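SusD family protein (Bacteroides uniformis, PDB 7KV1) probably binds beta-glucan at the bacterial cell surface, as a SusD-family glycan-binding protein of a human gut Bacteroides. Local coordinates at residues 244-247 against 248-251; 269-272 against 273-276; 415-418 against 419-423; 448-451 against 452-455. One frame throughout, in Å; residues are numbered along the deposited sequence.

Contact 1: 244-247 against 248-251; sequences QNDE and SRFS
The carboxylate of D246 meets S248 with one oxygen and R249 with the other. Its first torsion sets CG opposite the backbone N and swings the acid towards both partners. OD2 receives R249 NH1 at 2.9 Å on its syn lone pair, with an N-H...O angle of 164°, and lies in the guanidinium plane, at its edge. Of the guanidinium nitrogens only NH1 bonds to OD2, and the two planes stand 76° apart, so this is a single-pronged bridge. OD1 takes the S248 hydroxyl at 2.6 Å, also from the syn side. Y189 OH of helix 185-201 is a second hydrogen-bond partner of OD2, while R249 NE is engaged by E197 in another salt bridge.

The segment is the connection between helices 230-244 and 250-262: N245, with positive phi, ends the first in a Schellman motif, D246 is the centre of an inverse gamma turn, and R249 stands at the N-cap of the second. Replacing D246 with an alanine would probably cost the S248 hydroxyl its acceptor and free NH1 of R249 to shift, although E197 would still hold NE.

On the backbone, R249 N donates to D246 O at 3.0 Å and F250 N to E247 O at 3.2 Å. The ring of F250 folds back over the turn: E247 CA sits 3.6 Å from its centroid and only 2° off the ring normal, a CH-pi contact over the face. The side chain of E247 crosses the same ring obliquely, CG lying 4.0 Å from F250 CE2.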
ATOM      1  N   GLN A 244      -4.794 -12.198   6.727  1.00 17.38           N
ATOM      2  CA  GLN A 244      -4.596 -13.510   7.391  1.00 18.35           C
ATOM      3  C   GLN A 244      -5.838 -14.386   7.234  1.00 18.10           C
ATOM      4  O   GLN A 244      -5.692 -15.577   7.500  1.00 18.85           O
ATOM      5  CB  GLN A 244      -4.311 -13.306   8.889  1.00 16.60           C
ATOM      6  CG  GLN A 244      -3.954 -14.543   9.692  1.00 16.41           C
ATOM      7  CD  GLN A 244      -2.738 -15.293   9.221  1.00 20.03           C
ATOM      8  OE1 GLN A 244      -2.005 -14.868   8.319  1.00 19.50           O
ATOM      9  NE2 GLN A 244      -2.552 -16.464   9.821  1.00 19.49           N
ATOM     10  N   ASN A 245      -7.008 -13.791   6.966  1.00 19.53           N
ATOM     11  CA  ASN A 245      -8.339 -14.458   6.998  1.00 20.27           C
ATOM     12  C   ASN A 245      -8.568 -14.897   8.455  1.00 21.95           C
ATOM     13  O   ASN A 245      -9.069 -16.004   8.689  1.00 20.99           O
ATOM     14  CB  ASN A 245      -8.447 -15.596   5.957  1.00 20.64           C
ATOM     15  CG  ASN A 245      -8.724 -15.073   4.559  1.00 19.15           C
ATOM     16  OD1 ASN A 245      -9.728 -14.399   4.345  1.00 19.35           O
ATOM     17  ND2 ASN A 245      -7.788 -15.271   3.638  1.00 16.24           N
ATOM     18  N   ASP A 246      -8.165 -14.066   9.421  1.00 21.23           N
ATOM     19  CA  ASP A 246      -8.254 -14.424  10.852  1.00 21.10           C
ATOM     20  C   ASP A 246      -9.690 -14.156  11.331  1.00 21.86           C
ATOM     21  O   ASP A 246      -9.944 -13.081  11.873  1.00 21.85           O
ATOM     22  CB  ASP A 246      -7.205 -13.652  11.665  1.00 21.19           C
ATOM     23  CG  ASP A 246      -7.260 -13.932  13.151  1.00 21.35           C
ATOM     24  OD1 ASP A 246      -8.089 -14.782  13.560  1.00 19.95           O
ATOM     25  OD2 ASP A 246      -6.484 -13.279  13.879  1.00 21.88           O
ATOM     26  N   GLU A 247     -10.588 -15.105  11.146  1.00 23.33           N
ATOM     27  CA  GLU A 247     -12.023 -14.947  11.515  1.00 26.19           C
ATOM     28  C   GLU A 247     -12.184 -14.576  12.992  1.00 23.23           C
ATOM     29  O   GLU A 247     -13.102 -13.827  13.294  1.00 20.93           O
ATOM     30  CB  GLU A 247     -12.773 -16.239  11.272  1.00 30.57           C
ATOM     31  CG  GLU A 247     -12.726 -16.707   9.842  1.00 40.66           C
ATOM     32  CD  GLU A 247     -13.510 -17.992   9.710  1.00 47.76           C
ATOM     33  OE1 GLU A 247     -14.669 -17.997  10.200  1.00 57.62           O
ATOM     34  OE2 GLU A 247     -12.935 -18.990   9.208  1.00 58.32           O
ATOM     35  N   SER A 248     -11.322 -15.077  13.871  1.00 20.74           N
ATOM     36  CA  SER A 248     -11.375 -14.789  15.326  1.00 23.10           C
ATOM     37  C   SER A 248     -11.327 -13.283  15.567  1.00 23.17           C
ATOM     38  O   SER A 248     -11.822 -12.850  16.627  1.00 22.88           O
ATOM     39  CB  SER A 248     -10.312 -15.510  16.125  1.00 19.94           C
ATOM     40  OG  SER A 248      -9.074 -14.853  16.014  1.00 18.97           O
ATOM     41  N   ARG A 249     -10.805 -12.496  14.634  1.00 20.72           N
ATOM     42  CA  ARG A 249     -10.647 -11.035  14.876  1.00 21.39           C
ATOM     43  C   ARG A 249     -11.528 -10.174  13.970  1.00 18.87           C
ATOM     44  O   ARG A 249     -11.374  -8.946  14.061  1.00 19.28           O
ATOM     45  CB  ARG A 249      -9.163 -10.688  14.757  1.00 21.38           C
ATOM     46  CG  ARG A 249      -8.373 -11.056  16.008  1.00 22.66           C
ATOM     47  CD  ARG A 249      -6.923 -10.662  15.860  1.00 21.66           C
ATOM     48  NE  ARG A 249      -6.091 -10.870  17.054  1.00 23.42           N
ATOM     49  CZ  ARG A 249      -5.306 -11.930  17.297  1.00 21.78           C
ATOM     50  NH1 ARG A 249      -5.239 -12.946  16.454  1.00 19.65           N
ATOM     51  NH2 ARG A 249      -4.532 -11.937  18.373  1.00 22.27           N
ATOM     52  N   PHE A 250     -12.431 -10.748  13.163  1.00 18.80           N
ATOM     53  CA  PHE A 250     -13.263  -9.979  12.205  1.00 20.75           C
ATOM     54  C   PHE A 250     -14.159  -8.991  12.963  1.00 20.91           C
ATOM     55  O   PHE A 250     -14.235  -7.831  12.592  1.00 19.70           O
ATOM     56  CB  PHE A 250     -14.102 -10.878  11.299  1.00 22.75           C
ATOM     57  CG  PHE A 250     -13.365 -11.571  10.184  1.00 23.25           C
ATOM     58  CD1 PHE A 250     -12.001 -11.399   9.982  1.00 23.69           C
ATOM     59  CD2 PHE A 250     -14.050 -12.421   9.342  1.00 22.97           C
ATOM     60  CE1 PHE A 250     -11.339 -12.069   8.971  1.00 23.36           C
ATOM     61  CE2 PHE A 250     -13.389 -13.095   8.325  1.00 24.62           C
ATOM     62  CZ  PHE A 250     -12.028 -12.931   8.151  1.00 23.47           C
ATOM     63  N   SER A 251     -14.849  -9.447  14.008  1.00 22.42           N
ATOM     64  CA  SER A 251     -15.750  -8.581  14.817  1.00 23.40           C
ATOM     65  C   SER A 251     -14.983  -7.407  15.444  1.00 20.83           C
ATOM     66  O   SER A 251     -15.497  -6.282  15.465  1.00 19.78           O
ATOM     67  CB  SER A 251     -16.464  -9.404  15.863  1.00 24.25           C
ATOM     68  OG  SER A 251     -17.321 -10.323  15.193  1.00 33.62           O
TER
HETATM   69  O   HOH W   1     -14.657 -12.290  14.923  1.00 28.75           O

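Contact 2: 269-272 against 273-276; sequences NPSF and ANIW
S271 and N274 meet at the N-terminal cap of the short helix 272-275, and the Asx turn of N269 leads into it. At the cap, S271 OG accepts N274 N at 3.0 Å; with chi1 at 161° the hydroxyl lies opposite its own backbone N and reaches forward to the first turn.

The tight part is aromatic. W276 presents its edge to the face of F272, an edge-to-face pair with centroids 5.1 Å apart and planes at 61°. NE1 of W276 lies above that face, displaced towards the rim, 3.6 Å from F272 CE2. I275 comes in at a slant, its CD1 4.0 Å from F272 CD1, and R407 of strand 403-407 touches all three side chains.

The looser side is polar and bridged by solvent. N269 OD1 accepts S271 N at 3.1 Å, and a water donates to the same OD1 while accepting from N274 ND2. A leucine in place of N269 would probably leave S271 N without this acceptor and the water without one of its two ties, undoing the Asx turn. The amides of N269 and N274 stand 76° apart, and their side chains come no closer than N269 OD1 to N274 CB, 3.9 Å.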
ATOM      1  N   ASN A 269     -14.192  12.474   0.321  1.00 22.31           N
ATOM      2  CA  ASN A 269     -14.089  13.708  -0.498  1.00 23.38           C
ATOM      3  C   ASN A 269     -15.258  13.729  -1.484  1.00 23.43           C
ATOM      4  O   ASN A 269     -15.479  12.758  -2.214  1.00 20.57           O
ATOM      5  CB  ASN A 269     -12.755  13.784  -1.237  1.00 24.12           C
ATOM      6  CG  ASN A 269     -12.432  15.171  -1.720  1.00 25.60           C
ATOM      7  OD1 ASN A 269     -13.301  15.834  -2.277  1.00 27.11           O
ATOM      8  ND2 ASN A 269     -11.196  15.608  -1.501  1.00 25.87           N
ATOM      9  N   PRO A 270     -16.060  14.819  -1.527  1.00 24.57           N
ATOM     10  CA  PRO A 270     -17.177  14.893  -2.463  1.00 26.71           C
ATOM     11  C   PRO A 270     -16.740  14.649  -3.907  1.00 26.31           C
ATOM     12  O   PRO A 270     -17.540  14.151  -4.650  1.00 22.49           O
ATOM     13  CB  PRO A 270     -17.746  16.318  -2.295  1.00 29.58           C
ATOM     14  CG  PRO A 270     -17.268  16.756  -0.923  1.00 29.12           C
ATOM     15  CD  PRO A 270     -16.011  15.968  -0.606  1.00 26.80           C
ATOM     16  N   SER A 271     -15.502  15.040  -4.265  1.00 26.79           N
ATOM     17  CA  SER A 271     -14.895  14.820  -5.603  1.00 25.53           C
ATOM     18  C   SER A 271     -13.777  13.775  -5.475  1.00 24.72           C
ATOM     19  O   SER A 271     -12.786  14.063  -4.791  1.00 22.17           O
ATOM     20  CB  SER A 271     -14.339  16.112  -6.183  1.00 25.59           C
ATOM     21  OG  SER A 271     -13.410  15.831  -7.221  1.00 25.22           O
ATOM     22  N   PHE A 272     -13.925  12.606  -6.090  1.00 23.64           N
ATOM     23  CA  PHE A 272     -12.841  11.591  -6.144  1.00 20.90           C
ATOM     24  C   PHE A 272     -11.601  12.207  -6.807  1.00 21.76           C
ATOM     25  O   PHE A 272     -10.452  11.936  -6.386  1.00 21.22           O
ATOM     26  CB  PHE A 272     -13.313  10.401  -6.953  1.00 21.06           C
ATOM     27  CG  PHE A 272     -12.340   9.265  -7.019  1.00 19.86           C
ATOM     28  CD1 PHE A 272     -12.336   8.270  -6.039  1.00 20.35           C
ATOM     29  CD2 PHE A 272     -11.472   9.167  -8.082  1.00 20.06           C
ATOM     30  CE1 PHE A 272     -11.481   7.193  -6.150  1.00 19.41           C
ATOM     31  CE2 PHE A 272     -10.643   8.069  -8.209  1.00 21.01           C
ATOM     32  CZ  PHE A 272     -10.624   7.098  -7.229  1.00 21.11           C
ATOM     33  N   ALA A 273     -11.818  12.942  -7.894  1.00 22.64           N
ATOM     34  CA  ALA A 273     -10.728  13.624  -8.637  1.00 24.30           C
ATOM     35  C   ALA A 273      -9.906  14.518  -7.694  1.00 23.44           C
ATOM     36  O   ALA A 273      -8.698  14.489  -7.790  1.00 24.31           O
ATOM     37  CB  ALA A 273     -11.293  14.419  -9.782  1.00 26.62           C
ATOM     38  N   ASN A 274     -10.539  15.265  -6.789  1.00 24.67           N
ATOM     39  CA  ASN A 274      -9.900  16.274  -5.905  1.00 27.05           C
ATOM     40  C   ASN A 274      -8.973  15.597  -4.887  1.00 26.15           C
ATOM     41  O   ASN A 274      -8.044  16.263  -4.371  1.00 23.02           O
ATOM     42  CB  ASN A 274     -10.950  17.123  -5.161  1.00 32.70           C
ATOM     43  CG  ASN A 274     -11.664  18.190  -5.984  1.00 37.43           C
ATOM     44  OD1 ASN A 274     -11.439  18.335  -7.190  1.00 38.53           O
ATOM     45  ND2 ASN A 274     -12.565  18.932  -5.341  1.00 39.00           N
ATOM     46  N   ILE A 275      -9.209  14.320  -4.561  1.00 24.85           N
ATOM     47  CA  ILE A 275      -8.305  13.573  -3.643  1.00 21.54           C
ATOM     48  C   ILE A 275      -6.852  13.735  -4.115  1.00 21.94           C
ATOM     49  O   ILE A 275      -5.959  13.922  -3.252  1.00 19.11           O
ATOM     50  CB  ILE A 275      -8.680  12.079  -3.590  1.00 20.97           C
ATOM     51  CG1 ILE A 275     -10.033  11.820  -2.932  1.00 19.87           C
ATOM     52  CG2 ILE A 275      -7.577  11.304  -2.870  1.00 22.35           C
ATOM     53  CD1 ILE A 275     -10.585  10.445  -3.244  1.00 19.76           C
ATOM     54  N   TRP A 276      -6.622  13.583  -5.424  1.00 21.08           N
ATOM     55  CA  TRP A 276      -5.276  13.354  -6.031  1.00 23.23           C
ATOM     56  C   TRP A 276      -4.540  14.676  -6.314  1.00 25.89           C
ATOM     57  O   TRP A 276      -3.352  14.619  -6.686  1.00 24.41           O
ATOM     58  CB  TRP A 276      -5.456  12.505  -7.294  1.00 22.00           C
ATOM     59  CG  TRP A 276      -6.303  11.325  -6.949  1.00 23.70           C
ATOM     60  CD1 TRP A 276      -7.619  11.123  -7.241  1.00 23.10           C
ATOM     61  CD2 TRP A 276      -5.930  10.282  -6.034  1.00 20.95           C
ATOM     62  NE1 TRP A 276      -8.070   9.995  -6.613  1.00 20.90           N
ATOM     63  CE2 TRP A 276      -7.057   9.460  -5.868  1.00 21.30           C
ATOM     64  CE3 TRP A 276      -4.731   9.934  -5.407  1.00 21.94           C
ATOM     65  CZ2 TRP A 276      -7.028   8.327  -5.059  1.00 20.44           C
ATOM     66  CZ3 TRP A 276      -4.700   8.815  -4.613  1.00 21.08           C
ATOM     67  CH2 TRP A 276      -5.844   8.042  -4.424  1.00 21.60           C
TER
HETATM   68  O   HOH W   2     -13.343  18.325  -2.948  1.00 41.99           O

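Contact 3: 415-418 against 419-423; sequences AAEL and SLRTG
E417 and R421 sit one turn apart at the C-terminal end of helix 408-420, where the chain leaves the helix through a type I beta turn from L420 to G423. The helix lies in the SusD-family region, packed among helices 230-244, 250-262, 429-440 and 451-461.

The backbone bonds establish the helical frame. S419 N donates to A415 O at 2.8 Å, and L420 N follows to A416 O in a nearly straight bond. The next bond, R421 N to E417 O, is more bent at 140°, and R421 N has a second, weak bond to L418 O, as the last turn gives way to the beta turn. T422 N donates to S419 O, a bond that closes the end of the helix just as the L420-G423 turn begins.

The charged contact joins two side chains that lie side by side. E417 is fully extended from its backbone N outward, while R421 bends at chi3 (64°), which brings its guanidinium back beside the acid. The two side chains point the same way with their planes 23° apart, and R421 NH1 reaches OE2 of E417 at 2.8 Å, near the guanidinium plane. OE2 also forms a salt bridge with R474, so two arginines share this buried carboxylate oxygen and would be expected to favour its negative form. R421 NH2 turns to N245 OD1.

The aliphatic parts touch as well: E417 CG lies 3.6 Å from R421 CD. Past the end of the helix, the hydroxyl of T422 faces the helix carbonyls, its OG1 2.9 Å from L418 O.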
ATOM      1  N   ALA A 415     -15.324  -2.266   6.381  1.00 17.79           N
ATOM      2  CA  ALA A 415     -16.506  -2.466   7.257  1.00 17.52           C
ATOM      3  C   ALA A 415     -17.574  -3.288   6.519  1.00 17.11           C
ATOM      4  O   ALA A 415     -18.132  -4.246   7.098  1.00 17.30           O
ATOM      5  CB  ALA A 415     -17.016  -1.133   7.661  1.00 18.51           C
ATOM      6  N   ALA A 416     -17.869  -2.957   5.269  1.00 18.53           N
ATOM      7  CA  ALA A 416     -18.935  -3.682   4.535  1.00 18.99           C
ATOM      8  C   ALA A 416     -18.549  -5.154   4.448  1.00 17.34           C
ATOM      9  O   ALA A 416     -19.370  -6.021   4.759  1.00 18.19           O
ATOM     10  CB  ALA A 416     -19.182  -3.066   3.190  1.00 20.60           C
ATOM     11  N   GLU A 417     -17.301  -5.449   4.120  1.00 17.53           N
ATOM     12  CA  GLU A 417     -16.875  -6.847   3.973  1.00 17.60           C
ATOM     13  C   GLU A 417     -16.930  -7.531   5.340  1.00 19.64           C
ATOM     14  O   GLU A 417     -17.400  -8.670   5.396  1.00 19.20           O
ATOM     15  CB  GLU A 417     -15.475  -6.930   3.359  1.00 17.47           C
ATOM     16  CG  GLU A 417     -14.900  -8.325   3.363  1.00 18.38           C
ATOM     17  CD  GLU A 417     -13.541  -8.457   2.694  1.00 18.69           C
ATOM     18  OE1 GLU A 417     -13.111  -7.507   1.943  1.00 17.73           O
ATOM     19  OE2 GLU A 417     -12.895  -9.478   2.975  1.00 19.35           O
ATOM     20  N   LEU A 418     -16.418  -6.888   6.392  1.00 18.76           N
ATOM     21  CA  LEU A 418     -16.296  -7.535   7.707  1.00 18.78           C
ATOM     22  C   LEU A 418     -17.709  -7.805   8.255  1.00 19.45           C
ATOM     23  O   LEU A 418     -17.927  -8.893   8.867  1.00 17.88           O
ATOM     24  CB  LEU A 418     -15.441  -6.663   8.634  1.00 19.40           C
ATOM     25  CG  LEU A 418     -13.940  -6.629   8.338  1.00 20.40           C
ATOM     26  CD1 LEU A 418     -13.286  -5.469   9.044  1.00 21.83           C
ATOM     27  CD2 LEU A 418     -13.256  -7.931   8.726  1.00 21.49           C
ATOM     28  N   SER A 419     -18.655  -6.899   7.998  1.00 20.11           N
ATOM     29  CA  SER A 419     -20.064  -7.078   8.406  1.00 20.30           C
ATOM     30  C   SER A 419     -20.590  -8.325   7.695  1.00 21.98           C
ATOM     31  O   SER A 419     -21.094  -9.264   8.380  1.00 20.51           O
ATOM     32  CB  SER A 419     -20.877  -5.845   8.097  1.00 21.28           C
ATOM     33  OG  SER A 419     -22.257  -6.087   8.238  1.00 19.59           O
ATOM     34  N   LEU A 420     -20.452  -8.387   6.371  1.00 20.34           N
ATOM     35  CA  LEU A 420     -20.989  -9.548   5.634  1.00 22.44           C
ATOM     36  C   LEU A 420     -20.308 -10.821   6.119  1.00 23.97           C
ATOM     37  O   LEU A 420     -20.986 -11.841   6.131  1.00 23.37           O
ATOM     38  CB  LEU A 420     -20.828  -9.339   4.133  1.00 22.42           C
ATOM     39  CG  LEU A 420     -21.622  -8.157   3.581  1.00 23.75           C
ATOM     40  CD1 LEU A 420     -21.186  -7.861   2.163  1.00 24.83           C
ATOM     41  CD2 LEU A 420     -23.122  -8.399   3.684  1.00 23.21           C
ATOM     42  N   ARG A 421     -19.035 -10.798   6.505  1.00 21.26           N
ATOM     43  CA  ARG A 421     -18.384 -12.094   6.844  1.00 22.27           C
ATOM     44  C   ARG A 421     -18.585 -12.443   8.324  1.00 22.53           C
ATOM     45  O   ARG A 421     -18.026 -13.457   8.744  1.00 23.27           O
ATOM     46  CB  ARG A 421     -16.908 -12.104   6.454  1.00 22.00           C
ATOM     47  CG  ARG A 421     -16.674 -11.875   4.976  1.00 20.97           C
ATOM     48  CD  ARG A 421     -15.232 -11.696   4.584  1.00 20.40           C
ATOM     49  NE  ARG A 421     -14.432 -12.878   4.820  1.00 19.48           N
ATOM     50  CZ  ARG A 421     -13.103 -12.921   4.696  1.00 19.55           C
ATOM     51  NH1 ARG A 421     -12.409 -11.847   4.319  1.00 17.64           N
ATOM     52  NH2 ARG A 421     -12.474 -14.044   4.955  1.00 19.32           N
ATOM     53  N   THR A 422     -19.344 -11.664   9.092  1.00 23.43           N
ATOM     54  CA  THR A 422     -19.682 -11.998  10.496  1.00 25.54           C
ATOM     55  C   THR A 422     -21.210 -12.128  10.622  1.00 27.30           C
ATOM     56  O   THR A 422     -21.736 -11.861  11.703  1.00 27.40           O
ATOM     57  CB  THR A 422     -19.058 -10.961  11.441  1.00 23.98           C
ATOM     58  OG1 THR A 422     -19.546  -9.672  11.095  1.00 24.22           O
ATOM     59  CG2 THR A 422     -17.543 -10.930  11.389  1.00 26.23           C
ATOM     60  N   GLY A 423     -21.895 -12.427   9.515  1.00 28.13           N
ATOM     61  CA  GLY A 423     -23.341 -12.712   9.473  1.00 27.29           C
ATOM     62  C   GLY A 423     -24.188 -11.479   9.203  1.00 27.16           C
ATOM     63  O   GLY A 423     -25.376 -11.596   9.364  1.00 26.82           O
TER

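Contact 4: 448-451 against 452-455; sequences NVTV and DDVL
The backbone turns from an extended T450 directly into helix 451-461, where V454 N donates to T450 O at 3.3 Å and L455 N to V451 O at 3.0 Å. T450 and D453 form a capping box at this N terminus. In one direction, T450 OG1 accepts D453 N at 3.2 Å with an N-H...O angle of 164°. In the other, D453 OD2 accepts T450 N at 2.9 Å, approached from the anti side and 34° out of the carboxylate plane. The torsions account for the exchange: T450 OG1 stands between its own N and carbonyl carbon (chi1 69°), facing the first turn, while D453 CG, beside its backbone N and opposite the carbonyl carbon, folds back towards T450.

Together these bonds occupy two backbone N-H groups at the cap. The helix N terminus would probably also stabilise the negative charge of D453. Solvent completes the polar side: one water donates to both N448 O and D453 OD2, and another lies at T450 OG1.

The valines pack against neighbouring helices. V451 rests on L420, and V454 on A416 and E417 of helix 408-420, while V449 packs against helix 429-440. D452 OD1 accepts from S482 N and N485 ND2. Within the first turn, V454 CG2 lies 3.6 Å from T450 O.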
ATOM      1  N   ASN A 448     -28.901  -4.758  -2.682  1.00 22.42           N
ATOM      2  CA  ASN A 448     -28.436  -5.826  -1.765  1.00 24.49           C
ATOM      3  C   ASN A 448     -26.934  -5.985  -2.030  1.00 24.20           C
ATOM      4  O   ASN A 448     -26.564  -5.886  -3.193  1.00 27.08           O
ATOM      5  CB  ASN A 448     -29.196  -7.141  -1.954  1.00 23.57           C
ATOM      6  CG  ASN A 448     -28.784  -8.217  -0.959  1.00 26.21           C
ATOM      7  OD1 ASN A 448     -28.908  -8.049   0.246  1.00 29.23           O
ATOM      8  ND2 ASN A 448     -28.270  -9.332  -1.440  1.00 28.40           N
ATOM      9  N   VAL A 449     -26.120  -6.185  -1.002  1.00 22.28           N
ATOM     10  CA  VAL A 449     -24.641  -6.224  -1.173  1.00 21.84           C
ATOM     11  C   VAL A 449     -24.148  -7.586  -0.709  1.00 22.56           C
ATOM     12  O   VAL A 449     -24.645  -8.121   0.325  1.00 20.43           O
ATOM     13  CB  VAL A 449     -23.916  -5.045  -0.492  1.00 24.60           C
ATOM     14  CG1 VAL A 449     -24.365  -3.703  -1.042  1.00 25.13           C
ATOM     15  CG2 VAL A 449     -24.080  -5.033   1.018  1.00 29.64           C
ATOM     16  N   THR A 450     -23.275  -8.184  -1.523  1.00 21.11           N
ATOM     17  CA  THR A 450     -22.586  -9.447  -1.218  1.00 21.23           C
ATOM     18  C   THR A 450     -21.083  -9.182  -1.052  1.00 19.61           C
ATOM     19  O   THR A 450     -20.584  -8.113  -1.453  1.00 18.22           O
ATOM     20  CB  THR A 450     -22.752 -10.481  -2.341  1.00 22.78           C
ATOM     21  OG1 THR A 450     -21.988  -9.962  -3.424  1.00 21.80           O
ATOM     22  CG2 THR A 450     -24.197 -10.733  -2.734  1.00 24.55           C
ATOM     23  N   VAL A 451     -20.363 -10.133  -0.473  1.00 19.45           N
ATOM     24  CA  VAL A 451     -18.898  -9.955  -0.279  1.00 22.21           C
ATOM     25  C   VAL A 451     -18.217  -9.774  -1.648  1.00 21.29           C
ATOM     26  O   VAL A 451     -17.314  -8.911  -1.736  1.00 20.25           O
ATOM     27  CB  VAL A 451     -18.274 -11.090   0.536  1.00 24.01           C
ATOM     28  CG1 VAL A 451     -16.783 -10.858   0.715  1.00 27.85           C
ATOM     29  CG2 VAL A 451     -18.937 -11.165   1.886  1.00 30.13           C
ATOM     30  N   ASP A 452     -18.680 -10.458  -2.696  1.00 21.22           N
ATOM     31  CA  ASP A 452     -18.098 -10.298  -4.056  1.00 20.44           C
ATOM     32  C   ASP A 452     -18.287  -8.868  -4.572  1.00 21.32           C
ATOM     33  O   ASP A 452     -17.339  -8.324  -5.165  1.00 15.90           O
ATOM     34  CB  ASP A 452     -18.643 -11.279  -5.084  1.00 24.58           C
ATOM     35  CG  ASP A 452     -17.701 -11.311  -6.302  1.00 27.19           C
ATOM     36  OD1 ASP A 452     -16.471 -11.566  -6.138  1.00 24.72           O
ATOM     37  OD2 ASP A 452     -18.170 -10.987  -7.365  1.00 26.49           O
ATOM     38  N   ASP A 453     -19.440  -8.246  -4.310  1.00 19.69           N
ATOM     39  CA  ASP A 453     -19.665  -6.824  -4.676  1.00 19.70           C
ATOM     40  C   ASP A 453     -18.591  -5.948  -4.012  1.00 18.47           C
ATOM     41  O   ASP A 453     -18.133  -4.997  -4.666  1.00 18.69           O
ATOM     42  CB  ASP A 453     -21.055  -6.328  -4.251  1.00 21.38           C
ATOM     43  CG  ASP A 453     -22.219  -7.017  -4.953  1.00 26.55           C
ATOM     44  OD1 ASP A 453     -22.054  -7.335  -6.160  1.00 25.51           O
ATOM     45  OD2 ASP A 453     -23.303  -7.235  -4.281  1.00 26.71           O
ATOM     46  N   VAL A 454     -18.293  -6.178  -2.730  1.00 17.11           N
ATOM     47  CA  VAL A 454     -17.276  -5.366  -1.999  1.00 16.96           C
ATOM     48  C   VAL A 454     -15.919  -5.570  -2.692  1.00 16.83           C
ATOM     49  O   VAL A 454     -15.248  -4.577  -2.987  1.00 19.08           O
ATOM     50  CB  VAL A 454     -17.219  -5.690  -0.506  1.00 16.99           C
ATOM     51  CG1 VAL A 454     -16.219  -4.792   0.217  1.00 17.22           C
ATOM     52  CG2 VAL A 454     -18.593  -5.608   0.128  1.00 19.52           C
ATOM     53  N   LEU A 455     -15.515  -6.807  -2.979  1.00 18.35           N
ATOM     54  CA  LEU A 455     -14.213  -7.035  -3.659  1.00 17.98           C
ATOM     55  C   LEU A 455     -14.200  -6.316  -5.014  1.00 19.23           C
ATOM     56  O   LEU A 455     -13.136  -5.742  -5.415  1.00 18.25           O
ATOM     57  CB  LEU A 455     -13.979  -8.546  -3.790  1.00 19.72           C
ATOM     58  CG  LEU A 455     -13.946  -9.317  -2.479  1.00 18.73           C
ATOM     59  CD1 LEU A 455     -13.708 -10.772  -2.770  1.00 19.84           C
ATOM     60  CD2 LEU A 455     -12.878  -8.762  -1.521  1.00 19.10           C
TER
HETATM   61  O   HOH W   3     -25.574  -7.438  -5.387  1.00 31.68           O
HETATM   62  O   HOH W   4     -22.818 -10.599  -5.916  1.00 44.94           O

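How the contacts relate
From the N terminus, contact 1 turns the chain from helix 230-244 into helix 250-262; after helix 250-262 and its loop, contact 2 caps helix 272-275. Contact 3 ends helix 408-420; contact 4 starts helix 451-461. The four are strictly in series: each closes a local turn before the next opens, and none nest or cross. In space, contact 3 joins its neighbours. F250 CB lies 3.4 Å from T422 CG2, tying helix 250-262 to the end of helix 408-420, and E417 OE1 lies 3.7 Å from L455 CD2, tying helix 408-420 to helix 451-461. Contact 2 stands apart, its nearest atoms about 13 Å from those of contact 4.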